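Local coordinates for putative MAR1 (Leishmania donovani, PDB 1X9G), which is of unknown function but belongs to the isochorismatase superfamily and is regarded as a putative ribonuclease, at residues A[86-91]-A[97-102]; A[110-115]-A[126-131]; A[22-27]-A[93-98]; A[60-65]-A[79-84]; A[156-159]-A[165-168]. One frame throughout, in Å; residues are numbered along the deposited sequence.

Interaction 1. Residues A[86-91]-A[97-102]; sequences HLIEKT and VPQVEE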
# COMPACT_ATOMS: atom_id res chain seq x y z
N HIS A 86 -25.10 14.94 19.57
CA HIS A 86 -25.45 13.87 20.50
C HIS A 86 -24.24 13.45 21.26
O HIS A 86 -23.47 12.57 20.84
CB HIS A 86 -26.09 12.69 19.82
CG HIS A 86 -27.23 13.07 18.94
ND1 HIS A 86 -28.54 12.93 19.31
CD2 HIS A 86 -27.24 13.62 17.70
CE1 HIS A 86 -29.32 13.38 18.35
NE2 HIS A 86 -28.56 13.80 17.35
N LEU A 87 -24.06 14.09 22.40
CA LEU A 87 -22.89 13.89 23.18
C LEU A 87 -23.05 12.69 24.12
O LEU A 87 -24.04 12.60 24.81
CB LEU A 87 -22.55 15.21 23.85
CG LEU A 87 -21.78 15.42 25.12
CD1 LEU A 87 -20.70 14.37 25.36
CD2 LEU A 87 -21.17 16.77 24.83
N ILE A 88 -22.11 11.75 24.05
CA ILE A 88 -22.23 10.48 24.78
C ILE A 88 -20.88 10.07 25.40
O ILE A 88 -19.83 10.58 25.03
CB ILE A 88 -23.01 9.32 23.96
CG1 ILE A 88 -22.17 8.07 23.75
CG2 ILE A 88 -23.67 9.78 22.65
CD1 ILE A 88 -21.41 8.10 22.48
N GLU A 89 -20.93 9.17 26.37
CA GLU A 89 -19.76 8.87 27.23
C GLU A 89 -19.62 7.36 27.32
O GLU A 89 -20.61 6.62 27.30
CB GLU A 89 -19.95 9.46 28.64
CG GLU A 89 -19.97 11.02 28.73
CD GLU A 89 -20.34 11.57 30.16
OE1 GLU A 89 -19.82 11.05 31.18
OE2 GLU A 89 -21.16 12.53 30.25
N LYS A 90 -18.39 6.87 27.45
CA LYS A 90 -18.23 5.43 27.55
C LYS A 90 -16.91 4.97 28.07
O LYS A 90 -16.01 5.77 28.32
CB LYS A 90 -18.47 4.76 26.20
CG LYS A 90 -17.98 5.55 24.98
CD LYS A 90 -16.47 5.64 24.84
CE LYS A 90 -16.12 5.75 23.33
NZ LYS A 90 -14.64 5.89 23.09
N THR A 91 -16.80 3.67 28.23
CA THR A 91 -15.53 3.06 28.60
C THR A 91 -15.06 2.04 27.51
O THR A 91 -13.86 1.76 27.37
CB THR A 91 -15.64 2.47 30.01
OG1 THR A 91 -16.78 1.59 30.06
CG2 THR A 91 -15.88 3.61 31.04
N VAL A 97 -21.38 1.88 21.04
CA VAL A 97 -22.10 1.54 22.28
C VAL A 97 -23.59 1.67 22.00
O VAL A 97 -23.96 2.30 20.99
CB VAL A 97 -21.67 2.43 23.47
CG1 VAL A 97 -20.24 2.07 23.91
CG2 VAL A 97 -21.81 3.91 23.16
N PRO A 98 -24.45 1.02 22.83
CA PRO A 98 -25.92 1.03 22.71
C PRO A 98 -26.50 2.36 22.26
O PRO A 98 -27.31 2.38 21.32
CB PRO A 98 -26.37 0.70 24.11
CG PRO A 98 -25.32 -0.29 24.57
CD PRO A 98 -24.03 0.15 23.95
N GLN A 99 -26.09 3.45 22.90
CA GLN A 99 -26.61 4.78 22.52
C GLN A 99 -26.38 5.12 21.05
O GLN A 99 -27.31 5.52 20.35
CB GLN A 99 -26.07 5.89 23.42
CG GLN A 99 -27.03 6.24 24.54
CD GLN A 99 -26.38 7.04 25.66
OE1 GLN A 99 -25.27 6.72 26.13
NE2 GLN A 99 -27.08 8.09 26.12
N VAL A 100 -25.16 4.92 20.57
CA VAL A 100 -24.81 5.31 19.20
C VAL A 100 -25.40 4.36 18.16
O VAL A 100 -25.71 4.78 17.06
CB VAL A 100 -23.27 5.45 19.00
CG1 VAL A 100 -22.81 6.86 19.32
CG2 VAL A 100 -22.58 4.49 19.88
N GLU A 101 -25.57 3.10 18.52
CA GLU A 101 -26.16 2.12 17.62
C GLU A 101 -27.55 2.54 17.12
O GLU A 101 -27.80 2.59 15.91
CB GLU A 101 -26.25 0.75 18.28
CG GLU A 101 -24.99 0.32 18.99
CD GLU A 101 -24.98 -1.18 19.25
OE1 GLU A 101 -25.37 -1.93 18.32
OE2 GLU A 101 -24.57 -1.61 20.36
N GLU A 102 -28.45 2.85 18.04
CA GLU A 102 -29.80 3.27 17.67
C GLU A 102 -29.77 4.62 16.93
O GLU A 102 -30.59 4.88 16.04
CB GLU A 102 -30.75 3.29 18.89
CG GLU A 102 -30.17 3.81 20.23
CD GLU A 102 -31.19 3.73 21.41
OE1 GLU A 102 -32.40 3.43 21.15
OE2 GLU A 102 -30.78 3.96 22.59
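I88 meets three residues at the start of helix 98-102: its tip crosses V100, its root lies beside Q99, and CG1 faces V97. The tip, CD1, rests 3.7 Å from V100 CG1, the two side chains crossing at about a right angle, so that only their ends touch. Q99 instead runs alongside: it extends beyond CG in the direction opposite to I88, and its OE1 is about equally near I88 CB and CG1 (4.1 Å each). This is a plain van der Waals approach of an amide oxygen to carbon. From V97 comes a third partner, CG2, at 4.2 Å from I88 CG1.

The segments illustrate a strand-loop-helix connection in the Rossmann-like α/β fold of the isochorismatase family. Strand 86-90 is an outermost strand of the chain's parallel sheet, and the short helix follows after a loop, with V97 at the N-cap. Backbone bonds of I88 to V64 and E66 fix the strand against strand 60-67, while V100 also touches I63 of that strand.

V97 makes use of both its methyls. CG1, anti to the carbonyl carbon (chi1 -71°), reaches K90 CB at 4.0 Å, leaving CG2 for I88. K90 takes part through the base of its chain alone: a bend at chi2 (70°) carries the rest away from the helix, and NZ forms a salt bridge with D27. I88 and V100 are buried, whereas Q99 is exposed and forms the outer border of the patch.

Interaction 2. Residues A[110-115]-A[126-131]; sequences AVVFGI and ADLLDM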
# COMPACT_ATOMS: atom_id res chain seq x y z
N ALA A 110 -20.71 6.99 7.76
CA ALA A 110 -20.10 7.57 8.91
C ALA A 110 -18.77 8.17 8.51
O ALA A 110 -17.97 7.50 7.86
CB ALA A 110 -19.90 6.53 9.98
N VAL A 111 -18.58 9.42 8.87
CA VAL A 111 -17.35 10.16 8.72
C VAL A 111 -16.74 10.20 10.12
O VAL A 111 -17.29 10.84 11.05
CB VAL A 111 -17.65 11.59 8.23
CG1 VAL A 111 -16.39 12.47 8.21
CG2 VAL A 111 -18.38 11.59 6.90
N VAL A 112 -15.61 9.52 10.29
CA VAL A 112 -15.04 9.24 11.61
C VAL A 112 -13.75 10.00 11.77
O VAL A 112 -12.91 9.96 10.90
CB VAL A 112 -14.84 7.75 11.81
CG1 VAL A 112 -14.28 7.46 13.19
CG2 VAL A 112 -16.14 7.04 11.69
N PHE A 113 -13.60 10.74 12.85
CA PHE A 113 -12.41 11.56 13.00
C PHE A 113 -12.09 11.66 14.48
O PHE A 113 -12.95 11.41 15.26
CB PHE A 113 -12.62 12.92 12.34
CG PHE A 113 -13.87 13.61 12.74
CD1 PHE A 113 -13.84 14.61 13.73
CD2 PHE A 113 -15.08 13.30 12.13
CE1 PHE A 113 -15.03 15.25 14.14
CE2 PHE A 113 -16.26 13.95 12.52
CZ PHE A 113 -16.23 14.93 13.54
N GLY A 114 -10.85 12.00 14.82
CA GLY A 114 -10.37 12.02 16.20
C GLY A 114 -9.15 11.15 16.54
O GLY A 114 -8.32 10.87 15.69
N ILE A 115 -9.11 10.69 17.79
CA ILE A 115 -7.98 10.11 18.41
C ILE A 115 -8.47 8.88 19.22
O ILE A 115 -9.58 8.92 19.68
CB ILE A 115 -7.31 11.16 19.28
CG1 ILE A 115 -5.81 10.90 19.30
CG2 ILE A 115 -7.91 11.27 20.77
CD1 ILE A 115 -5.04 11.90 18.48
N ALA A 126 -13.93 -0.88 12.60
CA ALA A 126 -14.25 -2.30 12.36
C ALA A 126 -15.72 -2.61 12.74
O ALA A 126 -16.39 -3.34 12.03
CB ALA A 126 -13.25 -3.25 13.06
N ASP A 127 -16.20 -2.02 13.85
CA ASP A 127 -17.63 -2.18 14.29
C ASP A 127 -18.64 -1.56 13.30
O ASP A 127 -19.60 -2.21 12.88
CB ASP A 127 -17.88 -1.62 15.70
CG ASP A 127 -17.21 -2.45 16.83
OD1 ASP A 127 -16.93 -1.83 17.87
OD2 ASP A 127 -16.97 -3.69 16.72
N LEU A 128 -18.41 -0.31 12.92
CA LEU A 128 -19.15 0.30 11.82
C LEU A 128 -19.21 -0.59 10.58
O LEU A 128 -20.28 -0.77 9.99
CB LEU A 128 -18.53 1.63 11.46
CG LEU A 128 -19.04 2.92 12.13
CD1 LEU A 128 -20.19 2.68 13.16
CD2 LEU A 128 -17.87 3.81 12.68
N LEU A 129 -18.07 -1.18 10.18
CA LEU A 129 -18.07 -2.01 8.98
C LEU A 129 -18.96 -3.20 9.16
O LEU A 129 -19.73 -3.52 8.27
CB LEU A 129 -16.66 -2.42 8.50
CG LEU A 129 -15.83 -1.30 7.86
CD1 LEU A 129 -14.40 -1.73 7.56
CD2 LEU A 129 -16.48 -0.59 6.66
N ASP A 130 -18.86 -3.86 10.31
CA ASP A 130 -19.78 -4.93 10.69
C ASP A 130 -21.27 -4.54 10.72
O ASP A 130 -22.12 -5.41 10.54
CB ASP A 130 -19.35 -5.55 12.00
CG ASP A 130 -18.22 -6.54 11.79
OD1 ASP A 130 -17.02 -6.14 11.73
OD2 ASP A 130 -18.55 -7.73 11.59
N MET A 131 -21.56 -3.25 10.87
CA MET A 131 -22.93 -2.77 10.83
C MET A 131 -23.41 -2.42 9.41
O MET A 131 -24.52 -1.92 9.24
CB MET A 131 -23.09 -1.56 11.76
CG MET A 131 -22.97 -1.88 13.24
SD MET A 131 -23.24 -0.40 14.20
CE MET A 131 -25.04 -0.43 14.37
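A110 and L128 are the nearest CA pair, 7.9 Å apart, across strand 109-115 and helix 117-130. The methyl of A110 points at the helix and comes within 4.3 Å of L128 CG, with CD2 equally near and CD1 farther off. Backbone bonds of A110 to R134 and F136 tie this end of the strand to the next strand of the sheet.

V111 turns its side chain to the other surface of the sheet, where F23 lies, in the usual alternation of a β strand. With V112 the chain faces the helix again. Its CG2 is anti to the carbonyl carbon, with CG1 anti to the backbone N (chi1 -179°), and it is CG2 that meets L128 CD2 at 3.8 Å, the two side chains crossing obliquely. F113, once more on the far surface, packs against C25.

One leucine thus bridges two strand residues of the same parity, with CD2 lying near both and CG also facing A110. The pair belongs to the β-α-β unit formed by strand 109-115, helix 117-130 and strand 134-143, and L128 also touches V135 of the returning strand and L104. On the helix, the neighbouring L129 packs against R11 of the second subunit.

All three touching residues are buried and apolar. The helix has a polar tie elsewhere, through D127, but between these two segments the contact is purely apolar, so it probably depends on fit and the exclusion of water.

Interaction 3. Residues A[22-27]-A[93-98]; sequences AFLCVD and FSCVVP
C95 carries its SG anti to the carbonyl carbon and beside the backbone N (chi1 -67°), which swings the sulfur over V26. The sulfur sits 3.5 Å from V26 CB, closer than to either methyl, with V26 CG2 at 3.8 Å and V26 CG1 at 4.1 Å; it approaches the CB-H side of the valine, not the gap between its methyls. L24 holds CG on the side away from its own nitrogen (chi1 -172°), sending CD2 to the other end of the cysteine, 4.1 Å from C95 CB. Two strand residues of like parity therefore share a single short side chain, one at its root and one at its sulfur.

The arrangement lays the loop that follows strand 86-90 across the later part of strand 21-26, a central strand of the parallel α/β sheet. The loop holds its own shape: S94 OG accepts a hydrogen bond from V96 N at 3.0 Å, with an angle of 162° at the hydrogen, which makes an ST turn.

The loop is also tied to helix 117-130, by S94 OG to D127 OD1 and by C95 N to T124 OG1. Just beyond V26, at the end of the strand, D27 forms a hydrogen bond with T65. T65 in turn touches C95, while V26 packs against I121 of helix 117-130.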
# COMPACT_ATOMS: atom_id res chain seq x y z
N ALA A 22 -23.57 10.32 9.56
CA ALA A 22 -23.13 10.76 10.90
C ALA A 22 -21.68 11.22 10.86
O ALA A 22 -20.78 10.51 10.35
CB ALA A 22 -23.34 9.65 11.99
N PHE A 23 -21.47 12.44 11.36
CA PHE A 23 -20.18 12.90 11.80
C PHE A 23 -19.93 12.41 13.22
O PHE A 23 -20.72 12.62 14.13
CB PHE A 23 -20.07 14.42 11.68
CG PHE A 23 -20.37 14.95 10.29
CD1 PHE A 23 -21.30 15.96 10.10
CD2 PHE A 23 -19.71 14.44 9.16
CE1 PHE A 23 -21.59 16.46 8.80
CE2 PHE A 23 -19.98 14.93 7.87
CZ PHE A 23 -20.94 15.95 7.69
N LEU A 24 -18.82 11.70 13.39
CA LEU A 24 -18.51 11.05 14.65
C LEU A 24 -17.21 11.60 15.17
O LEU A 24 -16.15 11.34 14.59
CB LEU A 24 -18.42 9.56 14.44
CG LEU A 24 -18.29 8.68 15.65
CD1 LEU A 24 -19.12 9.26 16.82
CD2 LEU A 24 -18.69 7.20 15.29
N CYS A 25 -17.29 12.36 16.26
CA CYS A 25 -16.15 13.10 16.78
C CYS A 25 -15.58 12.34 17.97
O CYS A 25 -16.16 12.36 19.08
CB CYS A 25 -16.57 14.51 17.15
SG CYS A 25 -15.23 15.41 17.97
N VAL A 26 -14.45 11.66 17.75
CA VAL A 26 -14.07 10.64 18.72
C VAL A 26 -12.96 11.00 19.71
O VAL A 26 -11.85 11.26 19.31
CB VAL A 26 -14.05 9.15 18.15
CG1 VAL A 26 -14.06 9.11 16.68
CG2 VAL A 26 -12.96 8.28 18.78
N ASP A 27 -13.33 11.06 21.01
CA ASP A 27 -12.40 11.21 22.16
C ASP A 27 -11.41 12.40 22.17
O ASP A 27 -10.33 12.33 22.76
CB ASP A 27 -11.68 9.89 22.44
CG ASP A 27 -12.65 8.74 22.67
OD1 ASP A 27 -12.14 7.58 22.78
OD2 ASP A 27 -13.89 8.96 22.76
N PHE A 93 -13.67 0.83 24.14
CA PHE A 93 -12.66 1.52 23.31
C PHE A 93 -13.30 1.97 22.01
O PHE A 93 -13.12 3.11 21.58
CB PHE A 93 -11.38 0.70 23.08
CG PHE A 93 -10.64 0.41 24.34
CD1 PHE A 93 -10.17 -0.88 24.60
CD2 PHE A 93 -10.43 1.41 25.30
CE1 PHE A 93 -9.49 -1.17 25.81
CE2 PHE A 93 -9.77 1.14 26.52
CZ PHE A 93 -9.28 -0.17 26.76
N SER A 94 -14.11 1.10 21.43
CA SER A 94 -14.97 1.48 20.32
C SER A 94 -16.17 2.34 20.67
O SER A 94 -16.91 2.03 21.62
CB SER A 94 -15.52 0.24 19.68
OG SER A 94 -16.48 0.65 18.75
N CYS A 95 -16.39 3.39 19.86
CA CYS A 95 -17.60 4.22 19.83
C CYS A 95 -18.92 3.49 19.65
O CYS A 95 -19.96 4.04 20.01
CB CYS A 95 -17.53 5.28 18.74
SG CYS A 95 -16.28 6.55 19.01
N VAL A 96 -18.92 2.28 19.12
CA VAL A 96 -20.19 1.56 18.95
C VAL A 96 -20.71 1.00 20.29
O VAL A 96 -20.46 -0.16 20.66
CB VAL A 96 -20.13 0.51 17.82
CG1 VAL A 96 -21.52 -0.05 17.52
CG2 VAL A 96 -19.50 1.14 16.55
N VAL A 97 -21.38 1.88 21.04
CA VAL A 97 -22.10 1.54 22.28
C VAL A 97 -23.59 1.67 22.00
O VAL A 97 -23.96 2.30 20.99
CB VAL A 97 -21.67 2.43 23.47
CG1 VAL A 97 -20.24 2.07 23.91
CG2 VAL A 97 -21.81 3.91 23.16
N PRO A 98 -24.45 1.02 22.83
CA PRO A 98 -25.92 1.03 22.71
C PRO A 98 -26.50 2.36 22.26
O PRO A 98 -27.31 2.38 21.32
CB PRO A 98 -26.37 0.70 24.11
CG PRO A 98 -25.32 -0.29 24.57
CD PRO A 98 -24.03 0.15 23.95

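Interaction 4. Residues A[60-65]-A[79-84]; sequences TKYIVT and ITLPKT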
# COMPACT_ATOMS: atom_id res chain seq x y z
N THR A 60 -27.59 15.11 8.13
CA THR A 60 -26.40 14.75 8.88
C THR A 60 -26.63 14.93 10.37
O THR A 60 -27.11 15.98 10.80
CB THR A 60 -25.18 15.60 8.45
OG1 THR A 60 -25.38 16.96 8.81
CG2 THR A 60 -24.96 15.54 6.96
N LYS A 61 -26.30 13.90 11.15
CA LYS A 61 -26.18 14.01 12.60
C LYS A 61 -24.72 14.27 13.01
O LYS A 61 -23.79 13.98 12.24
CB LYS A 61 -26.65 12.71 13.27
CG LYS A 61 -27.97 12.18 12.68
CD LYS A 61 -28.16 10.65 13.34
CE LYS A 61 -29.70 10.31 12.61
NZ LYS A 61 -30.04 8.91 13.15
N TYR A 62 -24.53 14.79 14.22
CA TYR A 62 -23.18 15.02 14.73
C TYR A 62 -23.05 14.42 16.13
O TYR A 62 -23.89 14.66 17.00
CB TYR A 62 -22.89 16.52 14.73
CG TYR A 62 -21.45 16.89 14.85
CD1 TYR A 62 -20.72 17.34 13.74
CD2 TYR A 62 -20.78 16.81 16.10
CE1 TYR A 62 -19.39 17.69 13.84
CE2 TYR A 62 -19.44 17.17 16.22
CZ TYR A 62 -18.76 17.61 15.08
OH TYR A 62 -17.45 17.98 15.19
N ILE A 63 -21.99 13.65 16.35
CA ILE A 63 -21.90 12.80 17.54
C ILE A 63 -20.51 12.94 18.20
O ILE A 63 -19.48 12.89 17.54
CB ILE A 63 -22.26 11.31 17.18
CG1 ILE A 63 -23.64 11.24 16.51
CG2 ILE A 63 -22.17 10.36 18.40
CD1 ILE A 63 -23.99 9.85 15.98
N VAL A 64 -20.49 13.16 19.51
CA VAL A 64 -19.27 13.36 20.26
C VAL A 64 -19.30 12.24 21.26
O VAL A 64 -20.29 12.07 21.98
CB VAL A 64 -19.31 14.71 21.03
CG1 VAL A 64 -18.10 14.90 21.90
CG2 VAL A 64 -19.50 15.89 20.05
N THR A 65 -18.24 11.44 21.30
CA THR A 65 -18.07 10.51 22.42
C THR A 65 -16.95 11.06 23.30
O THR A 65 -15.94 11.59 22.79
CB THR A 65 -17.69 9.08 21.97
OG1 THR A 65 -16.39 9.13 21.39
CG2 THR A 65 -18.63 8.55 20.94
N ILE A 79 -13.30 23.07 20.59
CA ILE A 79 -14.37 22.58 19.70
C ILE A 79 -15.77 23.14 20.09
O ILE A 79 -16.36 22.77 21.13
CB ILE A 79 -14.43 21.03 19.57
CG1 ILE A 79 -13.13 20.48 19.01
CG2 ILE A 79 -15.59 20.61 18.65
CD1 ILE A 79 -12.77 19.07 19.49
N THR A 80 -16.29 24.01 19.22
CA THR A 80 -17.63 24.52 19.34
C THR A 80 -18.66 23.63 18.66
O THR A 80 -19.01 23.82 17.50
CB THR A 80 -17.77 26.01 18.97
OG1 THR A 80 -16.63 26.44 18.22
CG2 THR A 80 -17.88 26.86 20.28
N LEU A 81 -19.12 22.66 19.44
CA LEU A 81 -20.21 21.75 19.10
C LEU A 81 -21.45 22.42 18.52
O LEU A 81 -21.82 23.53 18.94
CB LEU A 81 -20.64 21.00 20.38
CG LEU A 81 -19.73 19.94 21.01
CD1 LEU A 81 -18.92 19.22 19.90
CD2 LEU A 81 -18.83 20.53 22.11
N PRO A 82 -22.13 21.73 17.59
CA PRO A 82 -23.44 22.19 17.13
C PRO A 82 -24.48 21.97 18.23
O PRO A 82 -24.31 21.08 19.07
CB PRO A 82 -23.74 21.27 15.93
CG PRO A 82 -22.51 20.50 15.66
CD PRO A 82 -21.72 20.49 16.92
N LYS A 83 -25.56 22.77 18.25
CA LYS A 83 -26.60 22.59 19.28
C LYS A 83 -27.26 21.22 19.15
O LYS A 83 -27.71 20.64 20.14
CB LYS A 83 -27.67 23.70 19.23
CG LYS A 83 -27.12 25.10 19.15
CD LYS A 83 -26.18 25.40 20.32
CE LYS A 83 -25.62 26.80 20.21
NZ LYS A 83 -25.57 27.44 21.56
N THR A 84 -27.31 20.71 17.92
CA THR A 84 -27.91 19.41 17.66
C THR A 84 -27.07 18.19 18.11
O THR A 84 -27.55 17.06 18.03
CB THR A 84 -28.29 19.27 16.17
OG1 THR A 84 -27.27 19.87 15.36
CG2 THR A 84 -29.62 19.99 15.88
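V64 and L81 make the tightest approach of this contact, V64 CG2 standing 3.4 Å from L81 CD1 where the two side chains cross at about a right angle. The same leucine methyl also lies 4.2 Å from Y62 CE2, oblique to the ring. Beside it P82 covers one face of the tyrosine in a CH-pi contact: P82 CG is 4.1 Å from the ring centroid and 20° off the normal. The proline is displaced toward the rim, near the root of the side chain, so its closest ring atom is Y62 CG at 3.8 Å. P82 CD lies over the same face, toward CD2, 3.9 Å from Y62 CD2. Y62 reaches this place because its CG is turned away from the backbone N (chi1 -164°), and its OH is held by the carbonyl oxygen of A46.

L81 bridges the tight and the loose regions: its CD1 packs closely while the residue as a whole is partly exposed. The loose side is T84. Although its CA is the nearest to that of Y62, it is exposed and keeps its side chain clear of the strand; its OG1 is bonded instead to H53.

Residues 79-84 form an irregular piece of the connection between two adjacent parallel strands, 60-67 and 86-90. Y62 and V64 bond through their backbones to H86 and I88 on one flank, while Y62 touches F23 and C25 of strand 21-26 on the other. Helix 39-55 packs beside the contact, with H53 touching both Y62 and P82 and with E54 also against the proline.

Interaction 5. Residues A[156-159]-A[165-168]; sequences LMSS and EITT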
# COMPACT_ATOMS: atom_id res chain seq x y z
N LEU A 156 -3.55 -0.73 7.84
CA LEU A 156 -4.55 -1.78 8.01
C LEU A 156 -5.88 -1.30 7.39
O LEU A 156 -6.49 -1.97 6.57
CB LEU A 156 -4.81 -2.04 9.49
CG LEU A 156 -4.95 -3.49 9.92
CD1 LEU A 156 -5.84 -3.62 11.17
CD2 LEU A 156 -5.35 -4.47 8.76
N MET A 157 -6.35 -0.16 7.87
CA MET A 157 -7.66 0.33 7.46
C MET A 157 -7.78 0.61 5.93
O MET A 157 -8.83 0.39 5.39
CB MET A 157 -8.05 1.60 8.24
CG MET A 157 -8.33 1.35 9.73
SD MET A 157 -8.98 2.78 10.66
CE MET A 157 -7.51 3.78 10.95
N SER A 158 -6.71 1.10 5.28
CA SER A 158 -6.64 1.25 3.82
C SER A 158 -6.90 -0.07 3.04
O SER A 158 -7.19 -0.06 1.85
CB SER A 158 -5.23 1.74 3.44
OG SER A 158 -5.14 3.16 3.58
N SER A 159 -6.69 -1.20 3.70
CA SER A 159 -6.93 -2.48 3.08
C SER A 159 -8.34 -2.98 3.33
O SER A 159 -8.62 -4.09 2.98
CB SER A 159 -5.93 -3.50 3.60
OG SER A 159 -6.28 -3.86 4.93
N GLU A 165 -12.91 4.26 3.42
CA GLU A 165 -12.08 5.14 2.58
C GLU A 165 -11.41 6.24 3.34
O GLU A 165 -12.09 6.98 4.05
CB GLU A 165 -12.87 5.78 1.45
CG GLU A 165 -13.69 4.80 0.60
CD GLU A 165 -14.39 5.49 -0.58
OE1 GLU A 165 -14.96 4.75 -1.41
OE2 GLU A 165 -14.40 6.76 -0.66
N ILE A 166 -10.10 6.35 3.17
CA ILE A 166 -9.33 7.36 3.85
C ILE A 166 -8.97 8.43 2.85
O ILE A 166 -8.31 8.16 1.84
CB ILE A 166 -8.06 6.75 4.53
CG1 ILE A 166 -8.47 5.68 5.55
CG2 ILE A 166 -7.22 7.83 5.30
CD1 ILE A 166 -7.33 4.92 6.05
N THR A 167 -9.45 9.64 3.10
CA THR A 167 -9.05 10.77 2.24
C THR A 167 -8.67 11.91 3.19
O THR A 167 -7.86 11.72 4.08
CB THR A 167 -10.14 11.18 1.21
OG1 THR A 167 -11.43 11.25 1.88
CG2 THR A 167 -10.23 10.18 -0.01
N THR A 168 -9.29 13.08 3.02
CA THR A 168 -9.07 14.22 3.87
C THR A 168 -10.36 14.98 3.90
O THR A 168 -11.26 14.71 3.11
CB THR A 168 -7.91 15.16 3.40
OG1 THR A 168 -8.13 15.55 2.04
CG2 THR A 168 -6.55 14.50 3.49
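The carbonyl oxygen L156 O, in the helix on which I166 packs, takes a hydrogen bond from S159 N at 3.0 Å. S159 OG is also placed on it, at a distance of 2.5 Å that is shorter than is usual and so doubtful in detail. These bonds lie near the C-terminal part of helix 147-158, beside the contact.

I166 approaches this part of the helix with the tip of its longer branch. CG1 is anti to the carbonyl carbon (chi1 -59°), and the chain continues extended, so that CD1 is pushed out from strand 164-167 toward the helix. There it lies 3.7 Å from S158 OG and 3.9 Å from S158 N on one residue, and 4.0 Å from M157 CB on the other. A methyl therefore rests against a serine hydroxyl without any polar bond between them; S158 OG turns back to I154 O in a weak hydrogen bond. M157 offers its root to I166, while the rest of its chain, bent at chi3 (-78°), belongs to the packing against L122 and V125.

Helix and strand are consecutive parts of the β-α-β unit 134-143, 147-158, 164-167, with I166 also touching L137 and K139 of the neighbouring strand. Helix 117-130 flanks M157, and T168, the N-cap of helix 169-176, bonds to D149 of the third subunit.

All five contacts dress the same parallel sheet, from one outermost strand of the chain (interaction 1) to the other (interaction 5). Interactions 2 and 3 lie deepest, on the neighbouring central strands, and every residue that touches there is buried. Interactions 1, 4 and 5 each include more accessible residues, and an amide or hydroxyl oxygen joins the apolar contact in 1 and 5. A tyrosine face gives interaction 4 its own chemistry. Interactions 1 and 3 end on the same chain piece, sharing V97 and P98, and their side chains touch. Interactions 4 and 5 stand on opposite sides of the chain's centre, about 23 Å apart between centres.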